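PDB 4GAX: amorpha-4,11-diene synthase from Artemisia annua, which is a sesquiterpene synthase that probably ionises and cyclises farnesyl diphosphate, releasing diphosphate and forming a cyclic sesquiterpene such as amorpha-4,11-diene. Local coordinates for residues P446-Y451 / K505-E510; G453-R458 / K498-L503. All blocks are in the same frame, centred on the assembly; numbering follows the deposited sequence.

Interaction 1: P446-Y451 / K505-E510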
loop_
_atom_site.group_PDB
_atom_site.type_symbol
_atom_site.label_atom_id
_atom_site.label_comp_id
_atom_site.label_asym_id
_atom_site.label_seq_id
_atom_site.Cartn_x
_atom_site.Cartn_y
_atom_site.Cartn_z
ATOM N N PRO A 446 14.438 5.802 -10.210
ATOM C CA PRO A 446 14.446 6.634 -9.002
ATOM C C PRO A 446 14.716 5.782 -7.773
ATOM O O PRO A 446 14.285 4.626 -7.733
ATOM C CB PRO A 446 13.017 7.183 -8.951
ATOM C CG PRO A 446 12.184 6.096 -9.606
ATOM C CD PRO A 446 13.072 5.570 -10.718
ATOM N N PRO A 447 15.432 6.336 -6.780
ATOM C CA PRO A 447 15.734 5.591 -5.551
ATOM C C PRO A 447 14.498 4.962 -4.883
ATOM O O PRO A 447 14.595 3.872 -4.308
ATOM C CB PRO A 447 16.349 6.661 -4.649
ATOM C CG PRO A 447 17.053 7.570 -5.619
ATOM C CD PRO A 447 16.170 7.613 -6.850
ATOM N N LEU A 448 13.358 5.642 -4.942
ATOM C CA LEU A 448 12.159 5.141 -4.273
ATOM C C LEU A 448 11.752 3.748 -4.792
ATOM O O LEU A 448 11.382 2.875 -4.006
ATOM C CB LEU A 448 11.006 6.126 -4.425
ATOM C CG LEU A 448 9.619 5.707 -3.924
ATOM C CD1 LEU A 448 9.634 5.439 -2.422
ATOM C CD2 LEU A 448 8.596 6.777 -4.251
ATOM N N LEU A 449 11.837 3.537 -6.102
ATOM C CA LEU A 449 11.463 2.244 -6.674
ATOM C C LEU A 449 12.536 1.197 -6.391
ATOM O O LEU A 449 12.231 0.025 -6.170
ATOM C CB LEU A 449 11.191 2.360 -8.176
ATOM C CG LEU A 449 10.004 3.267 -8.526
ATOM C CD1 LEU A 449 9.752 3.290 -10.048
ATOM C CD2 LEU A 449 8.759 2.843 -7.782
ATOM N N ARG A 450 13.797 1.621 -6.398
ATOM C CA ARG A 450 14.897 0.733 -6.030
ATOM C C ARG A 450 14.732 0.256 -4.596
ATOM O O ARG A 450 14.961 -0.923 -4.291
ATOM C CB ARG A 450 16.245 1.451 -6.157
ATOM C CG ARG A 450 17.454 0.519 -6.029
ATOM C CD ARG A 450 18.727 1.297 -5.744
ATOM N NE ARG A 450 18.769 2.559 -6.487
ATOM C CZ ARG A 450 19.204 3.715 -5.986
ATOM N NH1 ARG A 450 19.638 3.781 -4.732
ATOM N NH2 ARG A 450 19.204 4.808 -6.741
ATOM N N TYR A 451 14.355 1.181 -3.713
ATOM C CA TYR A 451 14.181 0.858 -2.303
ATOM C C TYR A 451 13.014 -0.122 -2.113
ATOM O O TYR A 451 13.126 -1.093 -1.359
ATOM C CB TYR A 451 13.954 2.131 -1.474
ATOM C CG TYR A 451 15.207 2.964 -1.232
ATOM C CD1 TYR A 451 16.442 2.362 -1.010
ATOM C CD2 TYR A 451 15.152 4.353 -1.243
ATOM C CE1 TYR A 451 17.586 3.125 -0.781
ATOM C CE2 TYR A 451 16.291 5.127 -1.025
ATOM C CZ TYR A 451 17.496 4.511 -0.788
ATOM O OH TYR A 451 18.616 5.282 -0.563
ATOM N N LYS A 505 12.915 3.980 6.526
ATOM C CA LYS A 505 13.355 5.362 6.702
ATOM C C LYS A 505 13.840 5.962 5.374
ATOM O O LYS A 505 13.564 7.132 5.073
ATOM C CB LYS A 505 14.431 5.464 7.800
ATOM C CG LYS A 505 13.841 5.440 9.226
ATOM C CD LYS A 505 14.910 5.582 10.320
ATOM C CE LYS A 505 15.852 4.395 10.331
ATOM N NZ LYS A 505 16.849 4.531 11.440
ATOM N N ASP A 506 14.571 5.173 4.591
ATOM C CA ASP A 506 15.016 5.624 3.271
ATOM C C ASP A 506 13.813 5.950 2.396
ATOM O O ASP A 506 13.794 6.946 1.663
ATOM C CB ASP A 506 15.853 4.536 2.590
ATOM C CG ASP A 506 17.251 4.432 3.160
ATOM O OD1 ASP A 506 17.810 5.478 3.571
ATOM O OD2 ASP A 506 17.792 3.303 3.192
ATOM N N ILE A 507 12.798 5.100 2.474
ATOM C CA ILE A 507 11.590 5.300 1.671
ATOM C C ILE A 507 10.802 6.534 2.104
ATOM O O ILE A 507 10.239 7.253 1.261
ATOM C CB ILE A 507 10.707 4.040 1.711
ATOM C CG1 ILE A 507 11.379 2.945 0.873
ATOM C CG2 ILE A 507 9.310 4.329 1.169
ATOM C CD1 ILE A 507 10.985 1.549 1.279
ATOM N N ASN A 508 10.745 6.784 3.412
ATOM C CA ASN A 508 10.126 8.022 3.895
ATOM C C ASN A 508 10.791 9.242 3.297
ATOM O O ASN A 508 10.112 10.180 2.874
ATOM C CB ASN A 508 10.160 8.121 5.427
ATOM C CG ASN A 508 9.144 7.208 6.093
ATOM O OD1 ASN A 508 8.189 6.734 5.450
ATOM N ND2 ASN A 508 9.328 6.974 7.400
ATOM N N ARG A 509 12.121 9.242 3.269
ATOM C CA ARG A 509 12.848 10.395 2.714
ATOM C C ARG A 509 12.488 10.600 1.244
ATOM O O ARG A 509 12.189 11.719 0.823
ATOM C CB ARG A 509 14.354 10.220 2.887
ATOM C CG ARG A 509 15.224 11.392 2.365
ATOM C CD ARG A 509 16.678 10.922 2.175
ATOM N NE ARG A 509 16.695 9.682 1.391
ATOM C CZ ARG A 509 17.365 8.576 1.711
ATOM N NH1 ARG A 509 18.124 8.526 2.800
ATOM N NH2 ARG A 509 17.277 7.513 0.924
ATOM N N GLU A 510 12.488 9.522 0.460
ATOM C CA GLU A 510 12.169 9.658 -0.967
ATOM C C GLU A 510 10.728 10.148 -1.143
ATOM O O GLU A 510 10.435 10.929 -2.042
ATOM C CB GLU A 510 12.382 8.330 -1.713
ATOM C CG GLU A 510 13.814 7.817 -1.657
ATOM C CD GLU A 510 14.819 8.804 -2.230
ATOM O OE1 GLU A 510 14.525 9.442 -3.279
ATOM O OE2 GLU A 510 15.911 8.938 -1.630
HETATM O O HOH W 1 13.085 8.403 -5.367
HETATM O O HOH W 2 18.718 7.621 -2.192
#
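A knob-into-hole contact between antiparallel helices joins 446-451 to 505-510: Tyr451 is the knob, set among Asp506, Ile507, Arg509 and Glu510. The short helix axes come within 9.3 Å, with their directions 155° apart. Tyr451 holds its CG anti to the carbonyl carbon (chi1 -75°), which sends the ring between the helices. Asp506 CB lies over one face in a CH-pi contact, 3.7 Å from the Tyr451 ring centroid and only 13° off its normal. Glu510 CG instead meets the ring edge, near its plane, and Tyr451 CB rests on Ile507 CG1 at 3.6 Å. In this all-helical terpene synthase fold the pair comprises the start of helix 447-461 and the later part of helix 489-513; Leu522 and Val525 of helix 519-535 touch Leu448, and Ile526 and Val529 touch Ile507. Leu448 CD1 and Ile507 CG2 meet at 3.8 Å. The hydroxyl end is more polar: Tyr451 OH lies 3.0 Å from Arg509 NH2. Arg509 turns its NE and NH2 side-on to the single atom Glu510 OE2 and forms a salt bridge with Asp506 OD1 whose hydrogen bonds are weak, a network that probably limits rotation of the guanidinium. Two waters extend it across the groove. One accepts from Leu448 N, 2.8 Å away, and donates to Glu510 OE1; the other links Tyr451 OH to Glu510 OE2. Pro447 CB packs against Glu510 CD at 3.6 Å.

Interaction 2: G453-R458 / K498-L503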
loop_
_atom_site.group_PDB
_atom_site.type_symbol
_atom_site.label_atom_id
_atom_site.label_comp_id
_atom_site.label_asym_id
_atom_site.label_seq_id
_atom_site.Cartn_x
_atom_site.Cartn_y
_atom_site.Cartn_z
ATOM N N GLY A 453 11.885 -2.242 -4.284
ATOM C CA GLY A 453 12.361 -3.527 -4.772
ATOM C C GLY A 453 13.249 -4.262 -3.777
ATOM O O GLY A 453 13.096 -5.471 -3.566
ATOM N N ILE A 454 14.185 -3.541 -3.163
ATOM C CA ILE A 454 15.099 -4.150 -2.198
ATOM C C ILE A 454 14.351 -4.579 -0.929
ATOM O O ILE A 454 14.562 -5.682 -0.409
ATOM C CB ILE A 454 16.225 -3.185 -1.792
ATOM C CG1 ILE A 454 17.113 -2.843 -2.992
ATOM C CG2 ILE A 454 17.079 -3.800 -0.686
ATOM C CD1 ILE A 454 18.232 -1.862 -2.648
ATOM N N LEU A 455 13.479 -3.704 -0.437
ATOM C CA LEU A 455 12.689 -3.994 0.758
ATOM C C LEU A 455 11.821 -5.236 0.541
ATOM O O LEU A 455 11.701 -6.079 1.426
ATOM C CB LEU A 455 11.799 -2.800 1.097
ATOM C CG LEU A 455 10.795 -2.966 2.248
ATOM C CD1 LEU A 455 11.486 -3.314 3.552
ATOM C CD2 LEU A 455 9.983 -1.698 2.416
ATOM N N GLY A 456 11.220 -5.331 -0.644
ATOM C CA GLY A 456 10.388 -6.466 -1.002
ATOM C C GLY A 456 11.168 -7.765 -0.948
ATOM O O GLY A 456 10.657 -8.787 -0.472
ATOM N N ARG A 457 12.405 -7.725 -1.433
ATOM C CA ARG A 457 13.268 -8.889 -1.398
ATOM C C ARG A 457 13.636 -9.223 0.042
ATOM O O ARG A 457 13.629 -10.392 0.426
ATOM C CB ARG A 457 14.525 -8.645 -2.239
ATOM C CG ARG A 457 15.291 -9.898 -2.620
ATOM C CD ARG A 457 16.570 -9.554 -3.387
ATOM N NE ARG A 457 17.296 -8.451 -2.759
ATOM C CZ ARG A 457 17.998 -8.555 -1.633
ATOM N NH1 ARG A 457 18.076 -9.717 -0.995
ATOM N NH2 ARG A 457 18.620 -7.492 -1.142
ATOM N N ARG A 458 13.945 -8.203 0.845
ATOM C CA ARG A 458 14.319 -8.432 2.242
ATOM C C ARG A 458 13.151 -8.992 3.047
ATOM O O ARG A 458 13.325 -9.898 3.864
ATOM C CB ARG A 458 14.820 -7.147 2.913
ATOM C CG ARG A 458 16.026 -6.489 2.243
ATOM C CD ARG A 458 17.321 -7.239 2.511
ATOM N NE ARG A 458 18.415 -6.723 1.691
ATOM C CZ ARG A 458 19.683 -7.116 1.788
ATOM N NH1 ARG A 458 20.032 -8.034 2.680
ATOM N NH2 ARG A 458 20.605 -6.588 0.992
ATOM N N LYS A 498 17.133 -4.657 11.498
ATOM C CA LYS A 498 17.591 -3.265 11.457
ATOM C C LYS A 498 17.732 -2.759 10.006
ATOM O O LYS A 498 17.355 -1.629 9.696
ATOM C CB LYS A 498 18.899 -3.087 12.237
ATOM C CG LYS A 498 19.730 -1.890 11.775
ATOM C CD LYS A 498 20.024 -0.910 12.893
ATOM C CE LYS A 498 21.341 -0.185 12.631
ATOM N NZ LYS A 498 21.368 0.464 11.287
ATOM N N GLN A 499 18.256 -3.606 9.121
ATOM C CA GLN A 499 18.352 -3.261 7.701
ATOM C C GLN A 499 16.977 -2.921 7.117
ATOM O O GLN A 499 16.823 -1.972 6.325
ATOM C CB GLN A 499 19.000 -4.417 6.939
ATOM C CG GLN A 499 19.089 -4.251 5.437
ATOM C CD GLN A 499 19.837 -5.412 4.797
ATOM O OE1 GLN A 499 19.543 -6.579 5.070
ATOM N NE2 GLN A 499 20.823 -5.097 3.962
ATOM N N VAL A 500 15.962 -3.677 7.525
ATOM C CA VAL A 500 14.602 -3.376 7.086
ATOM C C VAL A 500 14.118 -2.032 7.634
ATOM O O VAL A 500 13.486 -1.237 6.921
ATOM C CB VAL A 500 13.628 -4.510 7.464
ATOM C CG1 VAL A 500 12.189 -4.050 7.303
ATOM C CG2 VAL A 500 13.919 -5.759 6.624
ATOM N N GLU A 501 14.406 -1.757 8.898
ATOM C CA GLU A 501 14.021 -0.465 9.466
ATOM C C GLU A 501 14.716 0.676 8.736
ATOM O O GLU A 501 14.120 1.726 8.494
ATOM C CB GLU A 501 14.342 -0.410 10.962
ATOM C CG GLU A 501 13.383 -1.243 11.794
ATOM C CD GLU A 501 11.917 -0.965 11.441
ATOM O OE1 GLU A 501 11.268 -1.836 10.822
ATOM O OE2 GLU A 501 11.419 0.125 11.778
ATOM N N ASP A 502 15.984 0.475 8.400
ATOM C CA ASP A 502 16.710 1.460 7.601
ATOM C C ASP A 502 15.978 1.759 6.298
ATOM O O ASP A 502 15.866 2.912 5.887
ATOM C CB ASP A 502 18.116 0.951 7.295
ATOM C CG ASP A 502 19.066 1.129 8.465
ATOM O OD1 ASP A 502 18.608 1.605 9.526
ATOM O OD2 ASP A 502 20.265 0.793 8.320
ATOM N N LEU A 503 15.465 0.718 5.656
ATOM C CA LEU A 503 14.786 0.886 4.366
ATOM C C LEU A 503 13.499 1.696 4.475
ATOM O O LEU A 503 13.212 2.535 3.614
ATOM C CB LEU A 503 14.512 -0.482 3.728
ATOM C CG LEU A 503 15.772 -1.134 3.167
ATOM C CD1 LEU A 503 15.518 -2.611 2.911
ATOM C CD2 LEU A 503 16.227 -0.429 1.887
#
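The bend of Arg458 at its second torsion (chi2 -75°) and the extended run of Gln499, whose CG stays anti to the backbone N (chi1 176°), bring their ends together. The two cross at about a right angle over an antiparallel helix pair of the alpha-helical terpene synthase fold, formed by helix 447-461 and helix 489-513. The Gln499 amide lies over one face of the Arg458 guanidinium, NE2 above its centre at 3.2 Å from CZ, and the two planes are 51° apart. Although Gln499 OE1 comes within 2.8 Å of Arg458 NH1, it approaches over the face at a poor angle, so the contact is a tilted face approach of the amide, not a hydrogen bond or a parallel stack. Beneath these polar ends the packing is apolar. Leu503 CD1 is received by one helical surface, 3.8 Å from Leu455 CA and 4.0 Å from Arg458 CG, with Ile454 CG2 beside it. The aliphatic start of Arg458 thus belongs to the hydrophobic seam, while its head reaches Gln499; the side chain also touches Asp410 of helix 407-416. Were Arg458 replaced by an alanine, the Gln499 amide would probably lose the flat group it lies against, and a gap would be likely beside Leu503 CD1. Leu455 and Leu503 slide past each other in opposite directions, and Leu455 CD1 ends 3.9 Å from Val500 CG1.

How the interactions relate
Both contacts bind the same two helices, 447-461 and 489-513, and their centres lie 10 Å apart on one side of the chain's centre. The order is that of two antiparallel helices: 446-451, 453-458, 498-503, 505-510, so interaction 2 is the inner contact and interaction 1 the outer. The angles, 155° and 153°, are consistent with one interface, and direct packing joins the patches: Ile507 CD1 reaches Leu455 CD2 at 3.6 Å and Tyr451 CD1 reaches Leu503 CD2 at 4.0 Å. Residues 466-474, in the connection between the helices, are not modelled. Helix 447-461 ends at Asp461, in a sequence resembling the family's second metal-binding motif, so the interface probably runs toward the metal site.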